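MmeI (Methylophilus methylotrophus, PDB 5HR4) is a Type IIL restriction-modification enzyme that probably methylates adenine in DNA at N6, using S-adenosyl-L-methionine. Local coordinates at residues 181-192 with 261-271. Numbering follows the deposited sequence.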
ATOM      1  N   TYR A 181      26.423 -12.768  15.307  1.00 39.86           N
ATOM      2  CA  TYR A 181      27.011 -11.996  14.213  1.00 27.87           C
ATOM      3  C   TYR A 181      25.915 -11.093  13.675  1.00 32.54           C
ATOM      4  O   TYR A 181      25.186 -11.430  12.741  1.00 39.67           O
ATOM      5  CB  TYR A 181      27.588 -12.901  13.146  1.00 31.89           C
ATOM      6  CG  TYR A 181      28.594 -12.175  12.290  1.00 34.22           C
ATOM      7  CD1 TYR A 181      29.937 -12.174  12.635  1.00 27.08           C
ATOM      8  CD2 TYR A 181      28.200 -11.483  11.143  1.00 29.18           C
ATOM      9  CE1 TYR A 181      30.862 -11.513  11.883  1.00 29.39           C
ATOM     10  CE2 TYR A 181      29.125 -10.813  10.373  1.00 31.13           C
ATOM     11  CZ  TYR A 181      30.461 -10.832  10.749  1.00 32.19           C
ATOM     12  OH  TYR A 181      31.412 -10.179  10.001  1.00 31.48           O
ATOM     13  N   GLU A 182      25.810  -9.926  14.283  1.00 32.93           N
ATOM     14  CA  GLU A 182      24.638  -9.074  14.240  1.00 31.07           C
ATOM     15  C   GLU A 182      25.015  -7.753  13.598  1.00 24.20           C
ATOM     16  O   GLU A 182      26.187  -7.430  13.447  1.00 28.87           O
ATOM     17  CB  GLU A 182      24.104  -8.835  15.666  1.00 27.77           C
ATOM     18  N   GLY A 183      24.007  -6.969  13.252  1.00 25.21           N
ATOM     19  CA  GLY A 183      24.292  -5.593  12.912  1.00 21.99           C
ATOM     20  C   GLY A 183      24.963  -5.401  11.555  1.00 34.77           C
ATOM     21  O   GLY A 183      24.812  -6.193  10.610  1.00 33.77           O
ATOM     22  N   HIS A 184      25.720  -4.304  11.481  1.00 34.41           N
ATOM     23  CA  HIS A 184      26.342  -3.848  10.244  1.00 30.71           C
ATOM     24  C   HIS A 184      27.216  -4.926   9.618  1.00 31.73           C
ATOM     25  O   HIS A 184      27.160  -5.149   8.403  1.00 33.47           O
ATOM     26  CB  HIS A 184      27.163  -2.586  10.521  1.00 29.96           C
ATOM     27  CG  HIS A 184      27.872  -2.057   9.318  1.00 34.72           C
ATOM     28  ND1 HIS A 184      27.201  -1.523   8.239  1.00 31.29           N
ATOM     29  CD2 HIS A 184      29.191  -1.991   9.015  1.00 33.93           C
ATOM     30  CE1 HIS A 184      28.079  -1.137   7.328  1.00 33.88           C
ATOM     31  NE2 HIS A 184      29.293  -1.414   7.772  1.00 28.71           N
ATOM     32  N   ALA A 185      28.055  -5.593  10.413  1.00 29.95           N
ATOM     33  CA  ALA A 185      28.846  -6.676   9.831  1.00 31.47           C
ATOM     34  C   ALA A 185      27.936  -7.699   9.166  1.00 31.00           C
ATOM     35  O   ALA A 185      28.157  -8.085   8.013  1.00 31.29           O
ATOM     36  CB  ALA A 185      29.727  -7.347  10.882  1.00 23.62           C
ATOM     37  N   LEU A 186      26.870  -8.108   9.859  1.00 27.66           N
ATOM     38  CA  LEU A 186      25.988  -9.131   9.305  1.00 30.12           C
ATOM     39  C   LEU A 186      25.441  -8.713   7.935  1.00 31.46           C
ATOM     40  O   LEU A 186      25.602  -9.437   6.947  1.00 26.39           O
ATOM     41  CB  LEU A 186      24.855  -9.427  10.288  1.00 28.98           C
ATOM     42  CG  LEU A 186      23.825 -10.431   9.782  1.00 30.89           C
ATOM     43  CD1 LEU A 186      24.442 -11.812   9.618  1.00 32.35           C
ATOM     44  CD2 LEU A 186      22.632 -10.469  10.705  1.00 33.70           C
ATOM     45  N   GLU A 187      24.839  -7.519   7.856  1.00 29.18           N
ATOM     46  CA  GLU A 187      24.226  -7.054   6.620  1.00 27.10           C
ATOM     47  C   GLU A 187      25.223  -7.030   5.472  1.00 35.42           C
ATOM     48  O   GLU A 187      24.899  -7.438   4.347  1.00 36.49           O
ATOM     49  CB  GLU A 187      23.631  -5.659   6.810  1.00 30.56           C
ATOM     50  CG  GLU A 187      22.944  -5.389   8.140  1.00 29.66           C
ATOM     51  CD  GLU A 187      21.816  -6.363   8.475  1.00 36.19           C
ATOM     52  OE1 GLU A 187      21.288  -6.298   9.618  1.00 41.20           O
ATOM     53  OE2 GLU A 187      21.464  -7.200   7.610  1.00 35.09           O
ATOM     54  N   LEU A 188      26.438  -6.533   5.722  1.00 33.94           N
ATOM     55  CA  LEU A 188      27.415  -6.440   4.644  1.00 27.38           C
ATOM     56  C   LEU A 188      28.103  -7.774   4.383  1.00 31.88           C
ATOM     57  O   LEU A 188      28.472  -8.058   3.236  1.00 33.71           O
ATOM     58  CB  LEU A 188      28.430  -5.349   4.962  1.00 32.43           C
ATOM     59  CG  LEU A 188      29.707  -5.093   4.148  1.00 29.21           C
ATOM     60  CD1 LEU A 188      29.464  -5.009   2.657  1.00 35.44           C
ATOM     61  CD2 LEU A 188      30.291  -3.801   4.635  1.00 33.26           C
ATOM     62  N   TYR A 189      28.280  -8.606   5.412  1.00 30.38           N
ATOM     63  CA  TYR A 189      28.772  -9.961   5.173  1.00 28.93           C
ATOM     64  C   TYR A 189      27.897 -10.667   4.151  1.00 33.46           C
ATOM     65  O   TYR A 189      28.391 -11.249   3.180  1.00 36.92           O
ATOM     66  CB  TYR A 189      28.795 -10.747   6.480  1.00 32.14           C
ATOM     67  CG  TYR A 189      29.732 -11.939   6.513  1.00 32.26           C
ATOM     68  CD1 TYR A 189      29.322 -13.180   6.050  1.00 29.57           C
ATOM     69  CD2 TYR A 189      31.013 -11.828   7.049  1.00 24.64           C
ATOM     70  CE1 TYR A 189      30.164 -14.277   6.088  1.00 28.89           C
ATOM     71  CE2 TYR A 189      31.862 -12.914   7.086  1.00 26.22           C
ATOM     72  CZ  TYR A 189      31.441 -14.141   6.602  1.00 29.70           C
ATOM     73  OH  TYR A 189      32.291 -15.240   6.650  1.00 28.31           O
ATOM     74  N   LEU A 190      26.579 -10.575   4.328  1.00 33.31           N
ATOM     75  CA  LEU A 190      25.665 -11.386   3.532  1.00 30.44           C
ATOM     76  C   LEU A 190      25.576 -10.856   2.107  1.00 33.91           C
ATOM     77  O   LEU A 190      25.695 -11.607   1.130  1.00 32.56           O
ATOM     78  CB  LEU A 190      24.293 -11.401   4.198  1.00 30.74           C
ATOM     79  CG  LEU A 190      23.400 -12.565   3.770  1.00 43.90           C
ATOM     80  CD1 LEU A 190      23.708 -13.837   4.580  1.00 39.38           C
ATOM     81  CD2 LEU A 190      21.938 -12.171   3.870  1.00 45.45           C
ATOM     82  N   VAL A 191      25.398  -9.546   1.974  1.00 33.70           N
ATOM     83  CA  VAL A 191      25.410  -8.912   0.665  1.00 29.42           C
ATOM     84  C   VAL A 191      26.737  -9.158  -0.068  1.00 30.88           C
ATOM     85  O   VAL A 191      26.759  -9.291  -1.295  1.00 35.02           O
ATOM     86  CB  VAL A 191      25.089  -7.419   0.865  1.00 36.17           C
ATOM     87  CG1 VAL A 191      26.250  -6.521   0.440  1.00 31.33           C
ATOM     88  CG2 VAL A 191      23.756  -7.045   0.201  1.00 32.27           C
ATOM     89  N   ARG A 192      27.854  -9.263   0.652  1.00 30.62           N
ATOM     90  CA  ARG A 192      29.085  -9.709   0.004  1.00 30.79           C
ATOM     91  C   ARG A 192      28.953 -11.137  -0.529  1.00 33.69           C
ATOM     92  O   ARG A 192      29.270 -11.400  -1.696  1.00 32.75           O
ATOM     93  CB  ARG A 192      30.266  -9.598   0.962  1.00 33.61           C
ATOM     94  CG  ARG A 192      30.791  -8.175   1.123  1.00 33.72           C
ATOM     95  CD  ARG A 192      31.665  -8.073   2.363  1.00 30.18           C
ATOM     96  NE  ARG A 192      32.329  -6.782   2.455  1.00 29.94           N
ATOM     97  CZ  ARG A 192      33.477  -6.582   3.095  1.00 29.93           C
ATOM     98  NH1 ARG A 192      34.085  -7.601   3.690  1.00 27.30           N
ATOM     99  NH2 ARG A 192      34.027  -5.373   3.118  1.00 29.30           N
ATOM    100  N   LEU A 261      31.921  -1.873  -1.675  1.00 36.59           N
ATOM    101  CA  LEU A 261      31.435  -3.170  -1.228  1.00 33.20           C
ATOM    102  C   LEU A 261      32.499  -3.961  -0.500  1.00 27.77           C
ATOM    103  O   LEU A 261      32.153  -4.761   0.368  1.00 32.96           O
ATOM    104  CB  LEU A 261      30.906  -3.979  -2.420  1.00 34.38           C
ATOM    105  CG  LEU A 261      30.520  -5.461  -2.265  1.00 37.20           C
ATOM    106  CD1 LEU A 261      29.430  -5.657  -1.228  1.00 31.39           C
ATOM    107  CD2 LEU A 261      30.083  -6.053  -3.599  1.00 31.74           C
ATOM    108  N   PHE A 262      33.785  -3.766  -0.799  1.00 27.43           N
ATOM    109  CA  PHE A 262      34.806  -4.627  -0.202  1.00 29.68           C
ATOM    110  C   PHE A 262      35.844  -3.873   0.631  1.00 33.43           C
ATOM    111  O   PHE A 262      36.836  -4.480   1.085  1.00 26.88           O
ATOM    112  CB  PHE A 262      35.478  -5.468  -1.295  1.00 28.28           C
ATOM    113  CG  PHE A 262      34.639  -6.630  -1.727  1.00 31.72           C
ATOM    114  CD1 PHE A 262      34.586  -7.779  -0.953  1.00 28.48           C
ATOM    115  CD2 PHE A 262      33.845  -6.554  -2.868  1.00 31.50           C
ATOM    116  CE1 PHE A 262      33.776  -8.860  -1.324  1.00 34.24           C
ATOM    117  CE2 PHE A 262      33.031  -7.626  -3.240  1.00 33.20           C
ATOM    118  CZ  PHE A 262      32.995  -8.782  -2.462  1.00 31.02           C
ATOM    119  N   GLU A 263      35.619  -2.578   0.883  1.00 30.89           N
ATOM    120  CA  GLU A 263      36.666  -1.757   1.467  1.00 29.02           C
ATOM    121  C   GLU A 263      36.795  -1.969   2.964  1.00 35.04           C
ATOM    122  O   GLU A 263      37.897  -1.833   3.506  1.00 41.02           O
ATOM    123  CB  GLU A 263      36.403  -0.288   1.158  1.00 30.87           C
ATOM    124  CG  GLU A 263      35.301   0.365   1.938  1.00 41.42           C
ATOM    125  CD  GLU A 263      35.184   1.835   1.561  1.00 54.84           C
ATOM    126  OE1 GLU A 263      36.068   2.302   0.804  1.00 55.53           O
ATOM    127  OE2 GLU A 263      34.224   2.518   2.002  1.00 59.33           O
ATOM    128  N   GLU A 264      35.694  -2.326   3.651  1.00 30.91           N
ATOM    129  CA  GLU A 264      35.748  -2.360   5.102  1.00 27.82           C
ATOM    130  C   GLU A 264      36.162  -3.739   5.594  1.00 30.42           C
ATOM    131  O   GLU A 264      35.538  -4.734   5.226  1.00 33.39           O
ATOM    132  CB  GLU A 264      34.407  -1.996   5.706  1.00 29.04           C
ATOM    133  CG  GLU A 264      34.433  -2.016   7.211  1.00 32.85           C
ATOM    134  CD  GLU A 264      33.075  -1.762   7.830  1.00 38.87           C
ATOM    135  OE1 GLU A 264      32.089  -1.680   7.062  1.00 41.50           O
ATOM    136  OE2 GLU A 264      32.993  -1.646   9.082  1.00 42.55           O
ATOM    137  N   PRO A 265      37.191  -3.840   6.430  1.00 40.35           N
ATOM    138  CA  PRO A 265      37.470  -5.123   7.081  1.00 39.43           C
ATOM    139  C   PRO A 265      36.345  -5.468   8.052  1.00 34.14           C
ATOM    140  O   PRO A 265      35.750  -4.590   8.683  1.00 36.01           O
ATOM    141  CB  PRO A 265      38.800  -4.865   7.807  1.00 31.48           C
ATOM    142  CG  PRO A 265      38.708  -3.421   8.178  1.00 29.51           C
ATOM    143  CD  PRO A 265      38.037  -2.759   6.977  1.00 34.77           C
ATOM    144  N   LEU A 266      36.049  -6.758   8.159  1.00 30.56           N
ATOM    145  CA  LEU A 266      34.919  -7.215   8.943  1.00 33.09           C
ATOM    146  C   LEU A 266      35.402  -8.255   9.935  1.00 32.20           C
ATOM    147  O   LEU A 266      36.287  -9.059   9.600  1.00 30.99           O
ATOM    148  CB  LEU A 266      33.826  -7.845   8.064  1.00 28.20           C
ATOM    149  CG  LEU A 266      32.864  -6.915   7.348  1.00 29.61           C
ATOM    150  CD1 LEU A 266      31.896  -7.730   6.493  1.00 32.12           C
ATOM    151  CD2 LEU A 266      32.112  -6.025   8.339  1.00 26.29           C
ATOM    152  N   PRO A 267      34.837  -8.283  11.140  1.00 31.32           N
ATOM    153  CA  PRO A 267      35.142  -9.365  12.066  1.00 30.08           C
ATOM    154  C   PRO A 267      34.848 -10.697  11.408  1.00 29.78           C
ATOM    155  O   PRO A 267      33.905 -10.798  10.607  1.00 31.86           O
ATOM    156  CB  PRO A 267      34.197  -9.104  13.251  1.00 27.82           C
ATOM    157  CG  PRO A 267      33.133  -8.220  12.717  1.00 26.98           C
ATOM    158  CD  PRO A 267      33.769  -7.401  11.642  1.00 29.04           C
ATOM    159  N   PRO A 268      35.655 -11.721  11.676  1.00 31.15           N
ATOM    160  CA  PRO A 268      35.358 -13.054  11.137  1.00 27.32           C
ATOM    161  C   PRO A 268      34.186 -13.694  11.866  1.00 31.35           C
ATOM    162  O   PRO A 268      33.987 -13.495  13.068  1.00 40.69           O
ATOM    163  CB  PRO A 268      36.653 -13.831  11.373  1.00 27.87           C
ATOM    164  CG  PRO A 268      37.245 -13.169  12.614  1.00 32.48           C
ATOM    165  CD  PRO A 268      36.817 -11.719  12.588  1.00 28.94           C
ATOM    166  N   ALA A 269      33.396 -14.455  11.118  1.00 33.08           N
ATOM    167  CA  ALA A 269      32.208 -15.118  11.636  1.00 31.83           C
ATOM    168  C   ALA A 269      32.588 -16.523  12.101  1.00 37.50           C
ATOM    169  O   ALA A 269      33.765 -16.813  12.345  1.00 34.87           O
ATOM    170  CB  ALA A 269      31.110 -15.156  10.561  1.00 31.77           C
ATOM    171  N   GLN A 270      31.596 -17.408  12.222  1.00 37.83           N
ATOM    172  CA  GLN A 270      31.844 -18.802  12.567  1.00 34.55           C
ATOM    173  C   GLN A 270      30.723 -19.652  11.995  1.00 37.27           C
ATOM    174  O   GLN A 270      29.548 -19.293  12.109  1.00 32.71           O
ATOM    175  CB  GLN A 270      31.955 -19.008  14.082  1.00 32.63           C
ATOM    176  CG  GLN A 270      32.298 -20.440  14.476  1.00 34.93           C
ATOM    177  CD  GLN A 270      33.673 -20.896  13.991  1.00 42.78           C
ATOM    178  OE1 GLN A 270      34.214 -20.387  13.011  1.00 52.96           O
ATOM    179  NE2 GLN A 270      34.249 -21.861  14.692  1.00 48.31           N
ATOM    180  N   PHE A 271      31.094 -20.762  11.367  1.00 39.26           N
ATOM    181  CA  PHE A 271      30.161 -21.636  10.681  1.00 40.66           C
ATOM    182  C   PHE A 271      30.189 -23.017  11.332  1.00 41.23           C
ATOM    183  O   PHE A 271      31.114 -23.363  12.070  1.00 41.99           O
ATOM    184  CB  PHE A 271      30.497 -21.750   9.173  1.00 36.85           C
ATOM    185  CG  PHE A 271      30.166 -20.518   8.357  1.00 35.86           C
ATOM    186  CD1 PHE A 271      31.053 -19.458   8.275  1.00 35.90           C
ATOM    187  CD2 PHE A 271      28.992 -20.447   7.620  1.00 43.81           C
ATOM    188  CE1 PHE A 271      30.755 -18.329   7.506  1.00 33.59           C
ATOM    189  CE2 PHE A 271      28.687 -19.317   6.845  1.00 37.47           C
ATOM    190  CZ  PHE A 271      29.570 -18.260   6.798  1.00 33.39           C
TER
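The carbonyl oxygen of Leu261 is gripped by the guanidinium of Arg192. Arg192 NE lies 2.9 Å from Leu261 O and meets it nearly end-on, with a C=O...N angle of 160°; NH2 adds a weak second bond. Arg192 NH2 also donates to Glu264 O at 2.7 Å. The arginine chain, extended from CG to NE (chi2 163°, chi3 172°), carries the guanidinium to the backbone oxygens of Leu261 and Glu264. Phe262 CD1 lies over one guanidinium face, offset toward its rim, and Leu266 CD1 over the opposite one, while Phe233 of helix 225-235 adds a cation-pi contact. The other methyl of Leu266, CD2, rests 3.7 Å from Ala185 CB. At the other end, Tyr181 OH donates to Pro267 O at 2.6 Å, and the methyl of Ala269 sits over one face of the tyrosine ring in a CH-pi contact. His184 NE2 bonds the syn lone pair of Glu264 OE1, 2.9 Å away and close to the imidazole plane. His184 ND1 is hydrogen-bonded to Glu416 OE2 on helix 416-440. With a carboxylate on each nitrogen, the imidazole may favour the protonated form. Bonds from Arg192, His184 and Tyr181 are consistent with a proline-rich run held along helix 183-200 of the helicase spacer domain.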